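Local coordinates for protein putative polyketide cyclase (Bacillus cereus, PDB 3K0Z) that is of unknown function but probably acts as a SnoaL-like polyketide cyclase of the NTF2 superfamily, and is a putative lipoprotein, at residues V10-E15 against E35-A40; P17-M22 against E98-V103; Q41-F46 against D128-K133; T58-F63 against K136-W141. All coordinates share one frame; numbering follows the deposited sequence. Where two conformers were deposited one is given.

Contact 1 (V10-E15 against E35-A40); sequences VQLLKE and EMVHAA
H38 meets L13 and Q11 because of two first torsions. H38 CG lies anti to its own carbonyl carbon (chi1 -76°), which swings the imidazole off the side of the helix toward 10-15. L13 has the same setting (chi1 -71°), and this carries its CG over the ring. L13 CG sits 3.5 Å from the centroid of the H38 ring, almost exactly on the ring normal, which is a CH-pi contact over the face. The two side chains cross at about a right angle. L13 CD1 lies toward H38 CG, and L13 CD2 toward H38 CE1.

The edge of the same ring is used for a hydrogen bond. H38 NE2 donates to Q11 O at 2.8 Å, with an N-H...O angle of 158°. The nitrogen lies in the carbonyl plane, and the oxygen is close to the ring plane. The bond and the leucine together fix the rotation of the imidazole. The bond also implies a proton on NE2.

Beside this ring the contact is apolar. V10 and V37 reach toward each other tip to tip, with V10 CG1 4.0 Å from V37 CB. L12 CD2 comes to 3.4 Å from V37 CG1, tighter than usual for two carbons. L13 N is also hydrogen-bonded to Q41 OE1, so the helix grips this part of the chain at two backbone points. V37 packs further on L100 and V102. The contact is surface packing of an irregular N-terminal segment along the long helix 30-49 of an NTF2-like fold.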
loop_
_atom_site.group_PDB
_atom_site.type_symbol
_atom_site.label_atom_id
_atom_site.label_comp_id
_atom_site.label_asym_id
_atom_site.label_seq_id
_atom_site.Cartn_x
_atom_site.Cartn_y
_atom_site.Cartn_z
ATOM N N VAL A 10 -18.561 -6.451 11.982
ATOM C CA VAL A 10 -17.898 -5.633 12.964
ATOM C C VAL A 10 -18.717 -4.373 13.250
ATOM O O VAL A 10 -19.128 -3.640 12.356
ATOM C CB VAL A 10 -16.451 -5.231 12.521
ATOM C CG1 VAL A 10 -15.867 -4.214 13.491
ATOM C CG2 VAL A 10 -15.546 -6.468 12.431
ATOM N N GLN A 11 -18.905 -4.101 14.528
ATOM C CA GLN A 11 -19.534 -2.879 14.959
ATOM C C GLN A 11 -18.459 -1.805 15.058
ATOM O O GLN A 11 -17.566 -1.870 15.930
ATOM C CB GLN A 11 -20.185 -3.093 16.311
ATOM C CG GLN A 11 -20.952 -1.918 16.792
ATOM C CD GLN A 11 -21.590 -2.181 18.152
ATOM O OE1 GLN A 11 -22.221 -3.227 18.353
ATOM N NE2 GLN A 11 -21.412 -1.243 19.083
ATOM N N LEU A 12 -18.546 -0.818 14.171
ATOM C CA LEU A 12 -17.554 0.230 14.086
ATOM C C LEU A 12 -17.699 1.267 15.187
ATOM O O LEU A 12 -18.813 1.522 15.663
ATOM C CB LEU A 12 -17.672 0.937 12.732
ATOM C CG LEU A 12 -17.436 0.103 11.485
ATOM C CD1 LEU A 12 -17.844 0.934 10.290
ATOM C CD2 LEU A 12 -15.971 -0.417 11.353
ATOM N N LEU A 13 -16.569 1.887 15.550
ATOM C CA LEU A 13 -16.565 2.959 16.517
ATOM C C LEU A 13 -17.089 4.221 15.848
ATOM O O LEU A 13 -16.790 4.515 14.676
ATOM C CB LEU A 13 -15.150 3.215 17.054
ATOM C CG LEU A 13 -14.483 2.207 17.995
ATOM C CD1 LEU A 13 -13.032 2.620 18.215
ATOM C CD2 LEU A 13 -15.226 2.076 19.299
ATOM N N LYS A 14 -17.939 4.928 16.579
ATOM C CA LYS A 14 -18.534 6.160 16.091
ATOM C C LYS A 14 -17.555 7.282 16.331
ATOM O O LYS A 14 -16.620 7.166 17.128
ATOM C CB LYS A 14 -19.883 6.420 16.777
ATOM C CG LYS A 14 -20.972 5.451 16.326
ATOM N N GLU A 15 -17.735 8.341 15.549
ATOM C CA GLU A 15 -16.954 9.546 15.636
ATOM C C GLU A 15 -15.455 9.352 15.297
ATOM O O GLU A 15 -14.618 10.128 15.723
ATOM C CB GLU A 15 -17.177 10.226 16.983
ATOM C CG GLU A 15 -18.664 10.508 17.223
ATOM C CD GLU A 15 -18.919 11.225 18.540
ATOM O OE1 GLU A 15 -18.005 11.913 19.069
ATOM O OE2 GLU A 15 -20.053 11.100 19.043
ATOM N N GLU A 35 -11.275 -5.891 17.242
ATOM C CA GLU A 35 -10.165 -5.157 17.824
ATOM C C GLU A 35 -9.127 -4.676 16.758
ATOM O O GLU A 35 -8.487 -3.637 16.912
ATOM C CB GLU A 35 -9.556 -5.947 18.973
ATOM C CG GLU A 35 -8.735 -7.114 18.535
ATOM C CD GLU A 35 -8.481 -8.137 19.644
ATOM O OE1 GLU A 35 -8.933 -7.921 20.788
ATOM O OE2 GLU A 35 -7.807 -9.171 19.346
HETATM N N MSE A 36 -8.992 -5.403 15.671
HETATM C CA MSE A 36 -8.139 -4.978 14.567
HETATM C C MSE A 36 -8.751 -3.796 13.822
HETATM O O MSE A 36 -8.046 -2.822 13.496
HETATM C CB MSE A 36 -7.886 -6.173 13.641
HETATM C CG MSE A 36 -7.026 -7.195 14.290
HETATM SE SE MSE A 36 -6.970 -8.850 13.293
HETATM C CE MSE A 36 -5.479 -8.412 12.037
ATOM N N VAL A 37 -10.051 -3.843 13.552
ATOM C CA VAL A 37 -10.719 -2.726 12.845
ATOM C C VAL A 37 -10.684 -1.467 13.724
ATOM O O VAL A 37 -10.376 -0.382 13.246
ATOM C CB VAL A 37 -12.166 -3.089 12.425
ATOM C CG1 VAL A 37 -12.917 -1.875 12.002
ATOM C CG2 VAL A 37 -12.141 -4.133 11.295
ATOM N N HIS A 38 -10.944 -1.623 15.022
ATOM C CA HIS A 38 -10.938 -0.505 15.948
ATOM C C HIS A 38 -9.551 0.118 16.066
ATOM O O HIS A 38 -9.441 1.321 16.175
ATOM C CB HIS A 38 -11.439 -0.963 17.317
ATOM C CG HIS A 38 -12.924 -1.150 17.369
ATOM N ND1 HIS A 38 -13.605 -1.411 18.537
ATOM C CD2 HIS A 38 -13.860 -1.057 16.392
ATOM C CE1 HIS A 38 -14.901 -1.512 18.264
ATOM N NE2 HIS A 38 -15.079 -1.283 16.966
ATOM N N ALA A 39 -8.497 -0.676 16.021
ATOM C CA ALA A 39 -7.140 -0.094 16.078
ATOM C C ALA A 39 -6.920 0.755 14.842
ATOM O O ALA A 39 -6.355 1.852 14.895
ATOM C CB ALA A 39 -6.075 -1.217 16.181
ATOM N N ALA A 40 -7.374 0.251 13.709
ATOM C CA ALA A 40 -7.259 1.014 12.449
ATOM C C ALA A 40 -8.050 2.290 12.543
ATOM O O ALA A 40 -7.550 3.320 12.163
ATOM C CB ALA A 40 -7.746 0.195 11.290
#

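Contact 2 (P17-M22 against E98-V103); sequences PKPKAM and EDLLVV
M22 and L100 run side by side on one face of the sheet and point the same way. M22 CG lies 3.8 Å from L100 CB, and the selenomethionine tip then leads away. P19 crosses L100 obliquely, its CG 3.8 Å from L100 CD2.

The loop 17-21 leads into a parallel pairing that begins at the M22-L100 bridge. L100 N donates to A21 O at 3.0 Å. D99 CG is anti to the backbone N (chi1 -165°), which puts OD1 close to the same carbonyl. D99 OD1 stands 3.1 Å from A21 O, but both are acceptors and no bond forms. The other oxygen, D99 OD2, makes a salt bridge with K106 of the second subunit.

K20 and E98 also lie side by side. The K20 position is one of two, so its approach to E98 is tentative. In this conformer K20 NZ forms a salt bridge with E96, while E98 OE2 is hydrogen-bonded to S112.

E98 and D99 both face R110, a classic beta bulge in strand 93-103. M22 begins strand 22-24, the outermost strand within this chain on that side, next to 93-103. Helix 30-49 packs on the face carrying M22 and L100, through V37 and A40.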
loop_
_atom_site.group_PDB
_atom_site.type_symbol
_atom_site.label_atom_id
_atom_site.label_comp_id
_atom_site.label_asym_id
_atom_site.label_seq_id
_atom_site.Cartn_x
_atom_site.Cartn_y
_atom_site.Cartn_z
ATOM N N PRO A 17 -13.032 7.767 11.699
ATOM C CA PRO A 17 -13.200 7.375 10.301
ATOM C C PRO A 17 -13.723 5.953 10.137
ATOM O O PRO A 17 -13.236 5.043 10.834
ATOM C CB PRO A 17 -11.796 7.506 9.736
ATOM C CG PRO A 17 -11.185 8.618 10.550
ATOM C CD PRO A 17 -11.703 8.346 11.952
ATOM N N LYS A 18 -14.746 5.801 9.290
ATOM C CA LYS A 18 -15.350 4.519 8.994
ATOM C C LYS A 18 -14.923 4.038 7.630
ATOM O O LYS A 18 -14.970 4.771 6.639
ATOM C CB LYS A 18 -16.858 4.589 9.121
ATOM C CG LYS A 18 -17.278 4.789 10.581
ATOM C CD LYS A 18 -18.750 4.888 10.734
ATOM C CE LYS A 18 -19.153 5.186 12.158
ATOM N NZ LYS A 18 -20.656 5.068 12.237
ATOM N N PRO A 19 -14.455 2.800 7.567
ATOM C CA PRO A 19 -14.069 2.287 6.253
ATOM C C PRO A 19 -15.222 2.295 5.274
ATOM O O PRO A 19 -16.330 1.916 5.637
ATOM C CB PRO A 19 -13.653 0.856 6.547
ATOM C CG PRO A 19 -13.265 0.870 8.028
ATOM C CD PRO A 19 -14.254 1.812 8.640
ATOM N N LYS A 20 -14.964 2.750 4.048
ATOM C CA LYS A 20 -15.961 2.776 3.014
ATOM C C LYS A 20 -16.189 1.378 2.441
ATOM O O LYS A 20 -17.276 1.091 1.936
ATOM C CB LYS A 20 -15.564 3.732 1.889
ATOM C CG LYS A 20 -15.532 5.173 2.305
ATOM C CD LYS A 20 -15.685 6.101 1.100
ATOM C CE LYS A 20 -15.119 7.480 1.411
ATOM N NZ LYS A 20 -15.329 7.897 2.834
ATOM N N ALA A 21 -15.165 0.532 2.509
ATOM C CA ALA A 21 -15.233 -0.880 2.076
ATOM C C ALA A 21 -14.312 -1.679 2.996
ATOM O O ALA A 21 -13.326 -1.142 3.518
ATOM C CB ALA A 21 -14.808 -1.021 0.608
HETATM N N MSE A 22 -14.656 -2.935 3.248
HETATM C CA MSE A 22 -13.831 -3.810 4.069
HETATM C C MSE A 22 -13.933 -5.238 3.632
HETATM O O MSE A 22 -15.013 -5.676 3.247
HETATM C CB MSE A 22 -14.330 -3.842 5.527
HETATM C CG MSE A 22 -13.911 -2.759 6.373
HETATM SE SE MSE A 22 -14.399 -3.049 8.263
HETATM C CE MSE A 22 -16.140 -3.044 8.199
ATOM N N GLU A 98 -10.626 4.481 2.771
ATOM C CA GLU A 98 -11.282 3.960 1.598
ATOM C C GLU A 98 -11.492 2.455 1.618
ATOM O O GLU A 98 -12.533 1.960 1.160
ATOM C CB GLU A 98 -10.553 4.349 0.323
ATOM C CG GLU A 98 -10.394 5.845 0.126
ATOM C CD GLU A 98 -11.711 6.557 -0.092
ATOM O OE1 GLU A 98 -12.582 5.984 -0.762
ATOM O OE2 GLU A 98 -11.892 7.670 0.421
ATOM N N ASP A 99 -10.558 1.709 2.155
ATOM C CA ASP A 99 -10.685 0.262 2.134
ATOM C C ASP A 99 -9.816 -0.296 3.271
ATOM O O ASP A 99 -8.783 0.281 3.610
ATOM C CB ASP A 99 -10.298 -0.258 0.754
ATOM C CG ASP A 99 -10.728 -1.723 0.490
ATOM O OD1 ASP A 99 -11.450 -2.339 1.298
ATOM O OD2 ASP A 99 -10.285 -2.256 -0.566
ATOM N N LEU A 100 -10.324 -1.322 3.930
ATOM C CA LEU A 100 -9.632 -2.017 4.989
ATOM C C LEU A 100 -9.660 -3.523 4.759
ATOM O O LEU A 100 -10.760 -4.129 4.698
ATOM C CB LEU A 100 -10.317 -1.684 6.316
ATOM C CG LEU A 100 -9.485 -1.634 7.560
ATOM C CD1 LEU A 100 -8.388 -0.483 7.457
ATOM C CD2 LEU A 100 -10.389 -1.519 8.806
ATOM N N LEU A 101 -8.485 -4.148 4.671
ATOM C CA LEU A 101 -8.359 -5.633 4.412
ATOM C C LEU A 101 -7.766 -6.278 5.664
ATOM O O LEU A 101 -6.622 -5.968 6.055
ATOM C CB LEU A 101 -7.472 -5.909 3.221
ATOM C CG LEU A 101 -7.829 -4.974 2.060
ATOM C CD1 LEU A 101 -6.755 -5.103 0.899
ATOM C CD2 LEU A 101 -9.285 -5.230 1.594
ATOM N N VAL A 102 -8.533 -7.167 6.291
ATOM C CA VAL A 102 -8.147 -7.716 7.615
ATOM C C VAL A 102 -7.905 -9.223 7.546
ATOM O O VAL A 102 -8.805 -9.966 7.261
ATOM C CB VAL A 102 -9.195 -7.352 8.677
ATOM C CG1 VAL A 102 -8.740 -7.821 10.030
ATOM C CG2 VAL A 102 -9.488 -5.789 8.669
ATOM N N VAL A 103 -6.669 -9.673 7.823
ATOM C CA VAL A 103 -6.339 -11.094 7.694
ATOM C C VAL A 103 -5.185 -11.480 8.568
ATOM O O VAL A 103 -4.209 -10.751 8.659
ATOM C CB VAL A 103 -6.057 -11.465 6.211
ATOM C CG1 VAL A 103 -4.784 -10.755 5.629
ATOM C CG2 VAL A 103 -6.003 -13.031 6.019
#

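Contact 3 (Q41-F46 against D128-K133); sequences QRFYAF and DILHVK
Y44 OH donates a short hydrogen bond, 2.6 Å, to D128 OD2. The two side chains come from opposite directions, one from the helix and one from the strand. D128 OD2 lies at the edge of the tyrosine ring, near its plane. Relative to the aspartate, the hydroxyl stands above the carboxylate, 43° out of its plane. The ring and carboxylate planes are turned 53° apart. Y44 CE1 is 3.4 Å from D128 OD2, so the carboxylate is close to the ring rim as well as to the hydroxyl.

Both residues are buried. The bond therefore gives the carboxylate a partner inside the core and fixes where the hydroxyl lies.

L130 fills the place next to this pair. Its CD2 lies 3.8 Å from Y44 OH and equally far from F43 CE2, so one methyl serves both aromatic residues. F43 CG is anti to the backbone N (chi1 -164°), and this sends the ring from the helix toward the strand. F43 meets L130 obliquely. Its edge is turned to D128 OD2, at 4.1 Å from CE2, and to Y44 OH.

The axes of 41-46 and 128-133 pass 12.0 Å apart at their closest and run closer to antiparallel than parallel. The space between them is bridged by side chains alone. Strand 106-117 closes one flank, where Y44 packs on A109 and L111. On the other, I137 of strand 136-144 and T58 of helix 55-58 pack against F43.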
loop_
_atom_site.group_PDB
_atom_site.type_symbol
_atom_site.label_atom_id
_atom_site.label_comp_id
_atom_site.label_asym_id
_atom_site.label_seq_id
_atom_site.Cartn_x
_atom_site.Cartn_y
_atom_site.Cartn_z
ATOM N N GLN A 41 -9.278 2.229 13.074
ATOM C CA GLN A 41 -10.093 3.423 13.187
ATOM C C GLN A 41 -9.421 4.489 14.069
ATOM O O GLN A 41 -9.415 5.683 13.721
ATOM C CB GLN A 41 -11.457 3.094 13.731
ATOM C CG GLN A 41 -12.411 2.448 12.763
ATOM C CD GLN A 41 -13.798 2.423 13.328
ATOM O OE1 GLN A 41 -14.209 1.465 14.028
ATOM N NE2 GLN A 41 -14.564 3.468 13.018
ATOM N N ARG A 42 -8.836 4.059 15.190
ATOM C CA ARG A 42 -8.178 4.990 16.113
ATOM C C ARG A 42 -6.935 5.557 15.488
ATOM O O ARG A 42 -6.615 6.690 15.711
ATOM C CB ARG A 42 -7.786 4.323 17.429
ATOM C CG ARG A 42 -8.950 3.960 18.322
ATOM C CD ARG A 42 -8.513 3.507 19.707
ATOM N NE ARG A 42 -9.648 3.012 20.508
ATOM C CZ ARG A 42 -10.054 1.734 20.562
ATOM N NH1 ARG A 42 -9.421 0.754 19.926
ATOM N NH2 ARG A 42 -11.092 1.420 21.317
ATOM N N PHE A 43 -6.201 4.742 14.747
ATOM C CA PHE A 43 -5.007 5.179 14.080
ATOM C C PHE A 43 -5.365 6.254 13.049
ATOM O O PHE A 43 -4.708 7.306 13.007
ATOM C CB PHE A 43 -4.278 3.986 13.415
ATOM C CG PHE A 43 -2.836 4.270 13.018
ATOM C CD1 PHE A 43 -1.892 4.671 13.961
ATOM C CD2 PHE A 43 -2.403 4.036 11.716
ATOM C CE1 PHE A 43 -0.558 4.900 13.579
ATOM C CE2 PHE A 43 -1.050 4.216 11.368
ATOM C CZ PHE A 43 -0.156 4.648 12.294
ATOM N N TYR A 44 -6.395 6.035 12.231
ATOM C CA TYR A 44 -6.772 7.089 11.261
ATOM C C TYR A 44 -7.541 8.265 11.906
ATOM O O TYR A 44 -7.476 9.373 11.372
ATOM C CB TYR A 44 -7.374 6.532 9.952
ATOM C CG TYR A 44 -6.347 5.584 9.388
ATOM C CD1 TYR A 44 -5.141 6.063 8.891
ATOM C CD2 TYR A 44 -6.515 4.217 9.492
ATOM C CE1 TYR A 44 -4.104 5.208 8.511
ATOM C CE2 TYR A 44 -5.502 3.342 9.067
ATOM C CZ TYR A 44 -4.306 3.856 8.584
ATOM O OH TYR A 44 -3.309 3.006 8.214
ATOM N N ALA A 45 -8.209 8.054 13.040
ATOM C CA ALA A 45 -8.717 9.191 13.858
ATOM C C ALA A 45 -7.558 10.104 14.290
ATOM O O ALA A 45 -7.679 11.318 14.259
ATOM C CB ALA A 45 -9.520 8.724 15.079
ATOM N N PHE A 46 -6.441 9.507 14.696
ATOM C CA PHE A 46 -5.307 10.289 15.088
ATOM C C PHE A 46 -4.792 11.080 13.882
ATOM O O PHE A 46 -4.580 12.285 13.964
ATOM C CB PHE A 46 -4.200 9.424 15.664
ATOM C CG PHE A 46 -2.947 10.191 15.860
ATOM C CD1 PHE A 46 -2.878 11.177 16.840
ATOM C CD2 PHE A 46 -1.872 10.010 15.016
ATOM C CE1 PHE A 46 -1.718 11.945 16.996
ATOM C CE2 PHE A 46 -0.713 10.754 15.163
ATOM C CZ PHE A 46 -0.634 11.727 16.140
ATOM N N ASP A 128 -1.228 1.658 3.789
ATOM C CA ASP A 128 -0.486 1.266 4.969
ATOM C C ASP A 128 -0.724 -0.190 5.246
ATOM O O ASP A 128 -1.838 -0.680 5.064
ATOM C CB ASP A 128 -0.964 1.974 6.236
ATOM C CG ASP A 128 -0.848 3.497 6.200
ATOM O OD1 ASP A 128 -0.504 4.111 5.149
ATOM O OD2 ASP A 128 -1.084 4.098 7.282
ATOM N N ILE A 129 0.309 -0.866 5.717
ATOM C CA ILE A 129 0.197 -2.235 6.208
ATOM C C ILE A 129 0.521 -2.159 7.710
ATOM O O ILE A 129 1.616 -1.725 8.108
ATOM C CB ILE A 129 1.166 -3.201 5.526
ATOM C CG1 ILE A 129 0.806 -3.330 4.034
ATOM C CG2 ILE A 129 1.099 -4.571 6.238
ATOM C CD1 ILE A 129 1.911 -3.942 3.190
ATOM N N LEU A 130 -0.444 -2.576 8.510
ATOM C CA LEU A 130 -0.331 -2.551 9.970
ATOM C C LEU A 130 -0.234 -3.962 10.544
ATOM O O LEU A 130 -0.993 -4.820 10.147
ATOM C CB LEU A 130 -1.569 -1.891 10.538
ATOM C CG LEU A 130 -2.033 -0.543 9.993
ATOM C CD1 LEU A 130 -3.419 -0.264 10.619
ATOM C CD2 LEU A 130 -1.081 0.626 10.225
ATOM N N HIS A 131 0.682 -4.179 11.492
ATOM C CA HIS A 131 0.772 -5.430 12.232
ATOM C C HIS A 131 0.099 -5.166 13.575
ATOM O O HIS A 131 0.483 -4.230 14.301
ATOM C CB HIS A 131 2.202 -5.789 12.458
ATOM C CG HIS A 131 2.454 -7.250 12.623
ATOM N ND1 HIS A 131 3.726 -7.780 12.587
ATOM C CD2 HIS A 131 1.608 -8.296 12.776
ATOM C CE1 HIS A 131 3.650 -9.092 12.744
ATOM N NE2 HIS A 131 2.375 -9.430 12.861
ATOM N N VAL A 132 -0.921 -5.951 13.892
ATOM C CA VAL A 132 -1.718 -5.745 15.119
ATOM C C VAL A 132 -1.600 -6.947 16.033
ATOM O O VAL A 132 -1.766 -8.044 15.552
ATOM C CB VAL A 132 -3.208 -5.574 14.794
ATOM C CG1 VAL A 132 -3.989 -5.144 16.061
ATOM C CG2 VAL A 132 -3.394 -4.567 13.656
ATOM N N LYS A 133 -1.274 -6.729 17.313
ATOM C CA LYS A 133 -1.163 -7.797 18.294
ATOM C C LYS A 133 -2.008 -7.385 19.486
ATOM O O LYS A 133 -1.852 -6.291 20.001
ATOM C CB LYS A 133 0.284 -8.006 18.725
#

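Contact 4 (T58-F63 against K136-W141); sequences TVTENF and KITEDW
I137 is the central side chain, where V59 pairs with it in a short parallel beta bridge at the rim of the NTF2-like sheet. From its CB outward, each part has a neighbour in 58-63. I137 CB lies 4.0 Å from V59 CG1. CG1 passes near T58 O. CG2, which is anti to the backbone N, turns to the rim of the F63 ring, 3.9 Å from F63 CE1 and near the ring plane. The tip, CD1, reaches T58 CG2, with the two side chains side by side and pointing the same way.

The main chain of I137 is held on both sides of the residue. I137 N donates to T58 O at 2.9 Å, nearly straight at 174° and in the carbonyl plane. I137 O accepts from T60 N at 3.1 Å, with the donor tilted out of the carbonyl plane.

After T60 the chain turns a corner through a type I beta turn, T60 to F63. This brings F63 back over the strand. F63 CZ comes 3.3 Å from D140 OD1, with ring and carboxylate planes 57° apart. F63 also packs on L79 of helix 76-87.

T60 CG2 touches T138 CG2 and K136 CB. The lysine chain runs extended past V59 O, and K136 NZ is hydrogen-bonded to P56 O. At the turn, one water donates to N62 O at 2.8 Å; its distance to T138 O is doubtfully short. The same carbonyl is met by a CA-H...O contact, with F63 CA 3.3 Å from T138 O.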
loop_
_atom_site.group_PDB
_atom_site.type_symbol
_atom_site.label_atom_id
_atom_site.label_comp_id
_atom_site.label_asym_id
_atom_site.label_seq_id
_atom_site.Cartn_x
_atom_site.Cartn_y
_atom_site.Cartn_z
ATOM N N THR A 58 -3.767 3.071 20.796
ATOM C CA THR A 58 -3.744 2.567 19.414
ATOM C C THR A 58 -2.488 1.782 19.054
ATOM O O THR A 58 -2.587 0.736 18.384
ATOM C CB THR A 58 -3.885 3.730 18.435
ATOM O OG1 THR A 58 -4.996 4.556 18.817
ATOM C CG2 THR A 58 -4.064 3.223 16.973
ATOM N N VAL A 59 -1.331 2.286 19.476
ATOM C CA VAL A 59 -0.053 1.650 19.206
ATOM C C VAL A 59 0.648 1.238 20.500
ATOM O O VAL A 59 0.378 1.797 21.549
ATOM C CB VAL A 59 0.865 2.536 18.286
ATOM C CG1 VAL A 59 0.051 3.044 17.058
ATOM C CG2 VAL A 59 1.470 3.734 19.056
ATOM N N THR A 60 1.534 0.249 20.418
ATOM C CA THR A 60 2.274 -0.209 21.583
ATOM C C THR A 60 3.389 0.786 21.852
ATOM O O THR A 60 3.800 1.552 20.976
ATOM C CB THR A 60 2.882 -1.591 21.376
ATOM O OG1 THR A 60 3.792 -1.540 20.284
ATOM C CG2 THR A 60 1.791 -2.614 21.121
ATOM N N GLU A 61 3.915 0.764 23.069
ATOM C CA GLU A 61 4.884 1.797 23.450
ATOM C C GLU A 61 6.145 1.702 22.608
ATOM O O GLU A 61 6.797 2.692 22.417
ATOM C CB GLU A 61 5.222 1.736 24.940
ATOM C CG GLU A 61 6.167 0.640 25.304
ATOM N N ASN A 62 6.435 0.503 22.097
ATOM C CA ASN A 62 7.592 0.222 21.254
ATOM C C ASN A 62 7.292 0.179 19.757
ATOM O O ASN A 62 8.048 -0.424 18.982
ATOM C CB ASN A 62 8.223 -1.104 21.714
ATOM C CG ASN A 62 8.745 -1.018 23.111
ATOM O OD1 ASN A 62 8.479 -1.884 23.951
ATOM N ND2 ASN A 62 9.480 0.050 23.389
ATOM N N PHE A 63 6.201 0.838 19.360
ATOM C CA PHE A 63 5.796 0.959 17.949
ATOM C C PHE A 63 6.959 1.325 17.023
ATOM O O PHE A 63 7.736 2.222 17.339
ATOM C CB PHE A 63 4.696 2.005 17.828
ATOM C CG PHE A 63 4.388 2.405 16.402
ATOM C CD1 PHE A 63 3.565 1.638 15.602
ATOM C CD2 PHE A 63 4.964 3.531 15.850
ATOM C CE1 PHE A 63 3.300 2.024 14.255
ATOM C CE2 PHE A 63 4.715 3.909 14.503
ATOM C CZ PHE A 63 3.901 3.148 13.732
ATOM N N LYS A 136 -3.519 -3.798 19.474
ATOM C CA LYS A 136 -2.691 -2.631 19.209
ATOM C C LYS A 136 -1.708 -2.829 18.062
ATOM O O LYS A 136 -1.285 -3.935 17.773
ATOM C CB LYS A 136 -1.986 -2.151 20.469
ATOM C CG LYS A 136 -2.977 -1.645 21.520
ATOM C CD LYS A 136 -2.363 -0.614 22.395
ATOM C CE LYS A 136 -3.165 -0.395 23.682
ATOM N NZ LYS A 136 -2.314 0.372 24.623
ATOM N N ILE A 137 -1.385 -1.735 17.384
ATOM C CA ILE A 137 -0.492 -1.771 16.240
ATOM C C ILE A 137 0.932 -1.793 16.786
ATOM O O ILE A 137 1.317 -0.889 17.561
ATOM C CB ILE A 137 -0.706 -0.527 15.342
ATOM C CG1 ILE A 137 -2.157 -0.483 14.795
ATOM C CG2 ILE A 137 0.361 -0.481 14.228
ATOM C CD1 ILE A 137 -2.500 0.931 14.155
ATOM N N THR A 138 1.710 -2.810 16.411
ATOM C CA THR A 138 3.090 -2.914 16.885
ATOM C C THR A 138 4.113 -2.321 15.902
ATOM O O THR A 138 5.182 -1.849 16.299
ATOM C CB THR A 138 3.458 -4.345 17.164
ATOM O OG1 THR A 138 3.440 -5.096 15.948
ATOM C CG2 THR A 138 2.522 -4.945 18.220
ATOM N N GLU A 139 3.794 -2.375 14.616
ATOM C CA GLU A 139 4.711 -1.901 13.585
ATOM C C GLU A 139 3.939 -1.653 12.270
ATOM O O GLU A 139 2.793 -2.099 12.099
ATOM C CB GLU A 139 5.870 -2.897 13.361
ATOM C CG GLU A 139 5.424 -4.285 12.995
ATOM C CD GLU A 139 6.542 -5.354 13.007
ATOM O OE1 GLU A 139 7.711 -5.053 13.193
ATOM O OE2 GLU A 139 6.239 -6.514 12.775
ATOM N N ASP A 140 4.546 -0.898 11.358
ATOM C CA ASP A 140 3.901 -0.681 10.100
ATOM C C ASP A 140 4.869 -0.422 8.972
ATOM O O ASP A 140 6.068 -0.201 9.185
ATOM C CB ASP A 140 2.783 0.373 10.196
ATOM C CG ASP A 140 3.299 1.809 10.288
ATOM O OD1 ASP A 140 4.453 1.987 10.645
ATOM O OD2 ASP A 140 2.537 2.768 9.988
ATOM N N TRP A 141 4.296 -0.474 7.780
ATOM C CA TRP A 141 4.930 -0.200 6.498
ATOM C C TRP A 141 3.907 0.622 5.749
ATOM O O TRP A 141 2.781 0.180 5.537
ATOM C CB TRP A 141 5.205 -1.481 5.713
ATOM C CG TRP A 141 6.048 -2.487 6.390
ATOM C CD1 TRP A 141 7.379 -2.741 6.158
ATOM C CD2 TRP A 141 5.614 -3.495 7.333
ATOM N NE1 TRP A 141 7.777 -3.796 6.911
ATOM C CE2 TRP A 141 6.720 -4.278 7.639
ATOM C CE3 TRP A 141 4.391 -3.806 7.918
ATOM C CZ2 TRP A 141 6.664 -5.341 8.564
ATOM C CZ3 TRP A 141 4.327 -4.864 8.829
ATOM C CH2 TRP A 141 5.467 -5.596 9.158
HETATM O O HOH W 1 6.904 -2.736 17.887
#

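Overall arrangement
The four contacts are layered around helix 30-49 and the curved mixed sheet. Contacts 1 and 3 share that helix, their centres 10 Å apart. Contact 2 lies at the edge of the sheet where strand 22-24 pairs with 93-103. Contact 4 lies toward the other edge, its centre about 19 Å from that of contact 2. The centres of contacts 3 and 4 are about 8 Å apart, on neighbouring strands 120-133 and 136-144. Q41 links contact 3 to 10-15 and 17-22. Contact 2 crosses contacts 1, 3 and 4 along the chain, contacts 3 and 4 cross each other, and contact 1 closes before they open. Contacts 2 to 4 thus tie early segments to later strands in one NTF2-like domain.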